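Local coordinates for radical SAM domain protein (Methanothrix thermoacetophila, PDB 6Y1X) that probably acts as a radical SAM carbide synthase that uses S-adenosyl-L-methionine and iron-sulfur clusters to build the precursor of the nitrogenase iron-molybdenum cofactor, at residues 112-115 with 116-119; 121-124 with 125-129. One frame throughout, in Å; residues are numbered along the deposited sequence.

Contact 1: residues 112-115 with 116-119; sequences PGEP and LANE
Leu-116 meets Glu-114 twice, through its backbone N-H and its side chain, in the Pro-Gly-Glu sequence after strand 104-109, at the place of the GGE motif of radical SAM enzymes. Leu-116 N donates to Glu-114 OE2 at 3.1 Å, reaching the oxygen from above the carboxylate plane. Glutamate suits this place because it is long enough to fold back over the turn and offers two acceptor oxygens, OE2 for Leu-116 N and Thr-141 OG1, and OE1 for Asn-142 N. Its CG stands anti to the backbone N (chi1 162°) and the chain then bends at chi2, which brings the carboxylate there. The same OE2 lies 3.3 Å from Leu-116 CB, while the rest of the leucine packs on strand 136-141 and helix 146-156. Next, Ala-117 N closes a 3-10 turn by bonding Glu-114 O at 3.0 Å; its small CB rests 3.9 Å from Glu-114 CG. Pro-115, lacking an N-H of its own, fits at the start of this turn. Asn-118 then brings ND2 to Glu-114 O at 2.8 Å, with the acceptor in the plane of the amide, and ND2 also bonds Lys-58 O. Ala-117 N and Asn-118 ND2 grip this carbonyl from opposite faces. With both carboxylate oxygens and the carbonyl oxygen engaged, Glu-114 is held in a defined rotation beside the cluster ligand Cys-59.

Contact 2: residues 121-124 with 125-129; sequences TFET and LRLVG
Thr-124 O accepts the N-H of Val-128 (N to O 2.9 Å), nearly in line with its C=O bond. This is one of the i to i+4 bonds of helix 119-131, the helix of the beta-alpha-beta crossover between strands 104-109 and 136-141. Leu-125 N reaches Thr-121 O at 3.1 Å and Leu-127 N reaches Glu-123 O at 3.0 Å, continuing the same alpha-helical pattern. The residue types follow the two faces of the helix. Leu-125 and Val-128 are branched and nonpolar where they pack on both flanking strands, Leu-125 passing its CD1 within 4.3 Å of Thr-121 CG2. Thr-124 packs on Pro-87 and Ala-90 of helix 87-100 and on the loop residues Leu-53 and Val-55, and its OG1 bonds Glu-120 O one turn back. Phe-122 lies against Arg-149 in a cation-pi contact. Glu-123 and Arg-126, long and charged, sit on a partly exposed face and run side by side, pointing the same way in a salt bridge. Both chains start with CG anti to the backbone N, and each bends further out, Glu-123 at chi2 and Arg-126 at chi3 (67°), so that the charged groups converge. The carboxylate meets the guanidinium at its edge, the two planes turned 56° apart. The modelled approach of Glu-123 OE1 to Arg-126 NH2 is too short to be trusted in detail. The guanidinium NH1 forms a salt bridge with Glu-130 OE1. Leu-127 CG lies 3.3 Å from Glu-123 O.

How the contacts relate
Contact 1 is the loop that delivers the chain from strand 104-109 into helix 119-131, and contact 2 is the body of that helix; their centres lie 13 Å apart. They are joined directly by a probable hydrogen bond of 2.6 Å between Pro-115 O and Thr-121 OG1, and by packing of Phe-122 CE2 on Leu-116 O. They lie near different iron-sulfur clusters, contact 1 close and contact 2 at a distance. The side chain of Glu-114 is about 5 Å from the cluster held by Cys-59, Cys-63, Cys-66 and Cys-72, and about 4 Å from the Cys-59 side chain. The side chain of Leu-125 is about 9 Å from the cluster bound by Cys-39, His-52, Glu-75 and Cys-138.

Contact 1: residues 112-115 with 116-119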
loop_
_atom_site.group_PDB
_atom_site.type_symbol
_atom_site.label_atom_id
_atom_site.label_comp_id
_atom_site.label_asym_id
_atom_site.label_seq_id
_atom_site.Cartn_x
_atom_site.Cartn_y
_atom_site.Cartn_z
ATOM N N PRO A 112 -6.198 7.523 6.647
ATOM C CA PRO A 112 -7.198 7.419 5.572
ATOM C C PRO A 112 -6.703 7.884 4.190
ATOM O O PRO A 112 -7.350 7.590 3.183
ATOM C CB PRO A 112 -8.331 8.328 6.066
ATOM C CG PRO A 112 -8.144 8.396 7.557
ATOM C CD PRO A 112 -6.657 8.403 7.736
ATOM N N GLY A 113 -5.592 8.617 4.158
ATOM C CA GLY A 113 -4.976 9.059 2.917
ATOM C C GLY A 113 -3.658 8.359 2.638
ATOM O O GLY A 113 -3.552 7.135 2.777
ATOM N N GLU A 114 -2.637 9.130 2.259
ATOM C CA GLU A 114 -1.348 8.565 1.892
ATOM C C GLU A 114 -0.451 8.651 3.115
ATOM O O GLU A 114 -0.125 9.766 3.552
ATOM C CB GLU A 114 -0.732 9.343 0.728
ATOM C CG GLU A 114 0.782 9.150 0.519
ATOM C CD GLU A 114 1.214 7.693 0.459
ATOM O OE1 GLU A 114 0.420 6.857 -0.025
ATOM O OE2 GLU A 114 2.346 7.381 0.897
ATOM N N PRO A 115 -0.077 7.525 3.728
ATOM C CA PRO A 115 0.726 7.585 4.961
ATOM C C PRO A 115 1.974 8.453 4.867
ATOM O O PRO A 115 2.242 9.225 5.793
ATOM C CB PRO A 115 1.049 6.108 5.209
ATOM C CG PRO A 115 -0.202 5.418 4.726
ATOM C CD PRO A 115 -0.505 6.147 3.428
ATOM N N LEU A 116 2.728 8.379 3.769
ATOM C CA LEU A 116 3.986 9.116 3.712
ATOM C C LEU A 116 3.805 10.613 3.492
ATOM O O LEU A 116 4.783 11.356 3.610
ATOM C CB LEU A 116 4.896 8.547 2.621
ATOM C CG LEU A 116 5.216 7.051 2.682
ATOM C CD1 LEU A 116 6.205 6.667 1.597
ATOM C CD2 LEU A 116 5.771 6.693 4.046
ATOM N N ALA A 117 2.589 11.075 3.208
ATOM C CA ALA A 117 2.321 12.493 3.014
ATOM C C ALA A 117 1.929 13.191 4.310
ATOM O O ALA A 117 1.538 14.360 4.276
ATOM C CB ALA A 117 1.226 12.697 1.962
ATOM N N ASN A 118 2.016 12.501 5.444
ATOM C CA ASN A 118 1.559 13.036 6.720
ATOM C C ASN A 118 2.653 12.812 7.748
ATOM O O ASN A 118 3.053 11.666 7.982
ATOM C CB ASN A 118 0.270 12.347 7.183
ATOM C CG ASN A 118 -0.902 12.625 6.274
ATOM O OD1 ASN A 118 -1.731 13.481 6.562
ATOM N ND2 ASN A 118 -1.016 11.846 5.200
ATOM N N GLU A 119 3.146 13.895 8.358
ATOM C CA GLU A 119 4.182 13.728 9.371
ATOM C C GLU A 119 3.690 12.884 10.538
ATOM O O GLU A 119 4.492 12.211 11.193
ATOM C CB GLU A 119 4.683 15.086 9.864
ATOM C CG GLU A 119 5.480 15.840 8.821
ATOM C CD GLU A 119 6.675 15.042 8.317
ATOM O OE1 GLU A 119 6.935 15.071 7.093
ATOM O OE2 GLU A 119 7.363 14.395 9.141
#

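Contact 2: residues 121-124 with 125-129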
loop_
_atom_site.group_PDB
_atom_site.type_symbol
_atom_site.label_atom_id
_atom_site.label_comp_id
_atom_site.label_asym_id
_atom_site.label_seq_id
_atom_site.Cartn_x
_atom_site.Cartn_y
_atom_site.Cartn_z
ATOM N N THR A 121 2.279 10.148 10.533
ATOM C CA THR A 121 2.624 8.744 10.327
ATOM C C THR A 121 3.930 8.408 11.029
ATOM O O THR A 121 4.038 7.398 11.737
ATOM C CB THR A 121 2.743 8.454 8.829
ATOM O OG1 THR A 121 1.478 8.666 8.190
ATOM C CG2 THR A 121 3.221 7.034 8.586
ATOM N N PHE A 122 4.943 9.253 10.828
ATOM C CA PHE A 122 6.269 8.989 11.366
ATOM C C PHE A 122 6.290 9.164 12.876
ATOM O O PHE A 122 6.967 8.413 13.584
ATOM C CB PHE A 122 7.283 9.901 10.676
ATOM C CG PHE A 122 7.270 9.769 9.182
ATOM C CD1 PHE A 122 8.057 8.815 8.553
ATOM C CD2 PHE A 122 6.421 10.548 8.411
ATOM C CE1 PHE A 122 8.029 8.672 7.183
ATOM C CE2 PHE A 122 6.381 10.405 7.037
ATOM C CZ PHE A 122 7.186 9.468 6.421
ATOM N N GLU A 123 5.551 10.153 13.384
ATOM C CA GLU A 123 5.475 10.342 14.826
ATOM C C GLU A 123 4.762 9.175 15.497
ATOM O O GLU A 123 5.166 8.730 16.577
ATOM C CB GLU A 123 4.769 11.661 15.140
ATOM C CG GLU A 123 4.782 12.040 16.604
ATOM C CD GLU A 123 6.159 11.899 17.224
ATOM O OE1 GLU A 123 6.279 11.181 18.239
ATOM O OE2 GLU A 123 7.122 12.494 16.692
ATOM N N THR A 124 3.713 8.655 14.858
ATOM C CA THR A 124 2.960 7.545 15.433
ATOM C C THR A 124 3.801 6.276 15.500
ATOM O O THR A 124 3.886 5.629 16.550
ATOM C CB THR A 124 1.701 7.286 14.606
ATOM O OG1 THR A 124 0.844 8.432 14.661
ATOM C CG2 THR A 124 0.960 6.077 15.140
ATOM N N LEU A 125 4.445 5.911 14.389
ATOM C CA LEU A 125 5.208 4.671 14.370
ATOM C C LEU A 125 6.469 4.777 15.212
ATOM O O LEU A 125 6.969 3.761 15.704
ATOM C CB LEU A 125 5.555 4.293 12.935
ATOM C CG LEU A 125 4.347 3.872 12.104
ATOM C CD1 LEU A 125 4.777 3.669 10.680
ATOM C CD2 LEU A 125 3.703 2.610 12.667
ATOM N N ARG A 126 6.995 5.989 15.386
ATOM C CA ARG A 126 8.084 6.190 16.331
ATOM C C ARG A 126 7.615 5.945 17.762
ATOM O O ARG A 126 8.329 5.328 18.560
ATOM C CB ARG A 126 8.647 7.602 16.177
ATOM C CG ARG A 126 9.845 7.893 17.055
ATOM C CD ARG A 126 10.106 9.386 17.159
ATOM N NE ARG A 126 9.042 10.082 17.882
ATOM C CZ ARG A 126 8.977 10.180 19.207
ATOM N NH1 ARG A 126 9.913 9.621 19.964
ATOM N NH2 ARG A 126 7.976 10.836 19.779
ATOM N N LEU A 127 6.411 6.415 18.102
ATOM C CA LEU A 127 5.871 6.178 19.437
ATOM C C LEU A 127 5.571 4.700 19.665
ATOM O O LEU A 127 5.910 4.149 20.718
ATOM C CB LEU A 127 4.603 7.005 19.652
ATOM C CG LEU A 127 4.716 8.519 19.837
ATOM C CD1 LEU A 127 3.327 9.141 19.876
ATOM C CD2 LEU A 127 5.485 8.853 21.107
ATOM N N VAL A 128 4.946 4.043 18.687
ATOM C CA VAL A 128 4.589 2.636 18.846
ATOM C C VAL A 128 5.839 1.768 18.942
ATOM O O VAL A 128 5.946 0.902 19.818
ATOM C CB VAL A 128 3.676 2.186 17.692
ATOM C CG1 VAL A 128 3.502 0.673 17.710
ATOM C CG2 VAL A 128 2.333 2.892 17.782
ATOM N N GLY A 129 6.795 1.977 18.033
ATOM C CA GLY A 129 7.981 1.135 18.007
ATOM C C GLY A 129 8.805 1.237 19.275
ATOM O O GLY A 129 9.380 0.249 19.738
#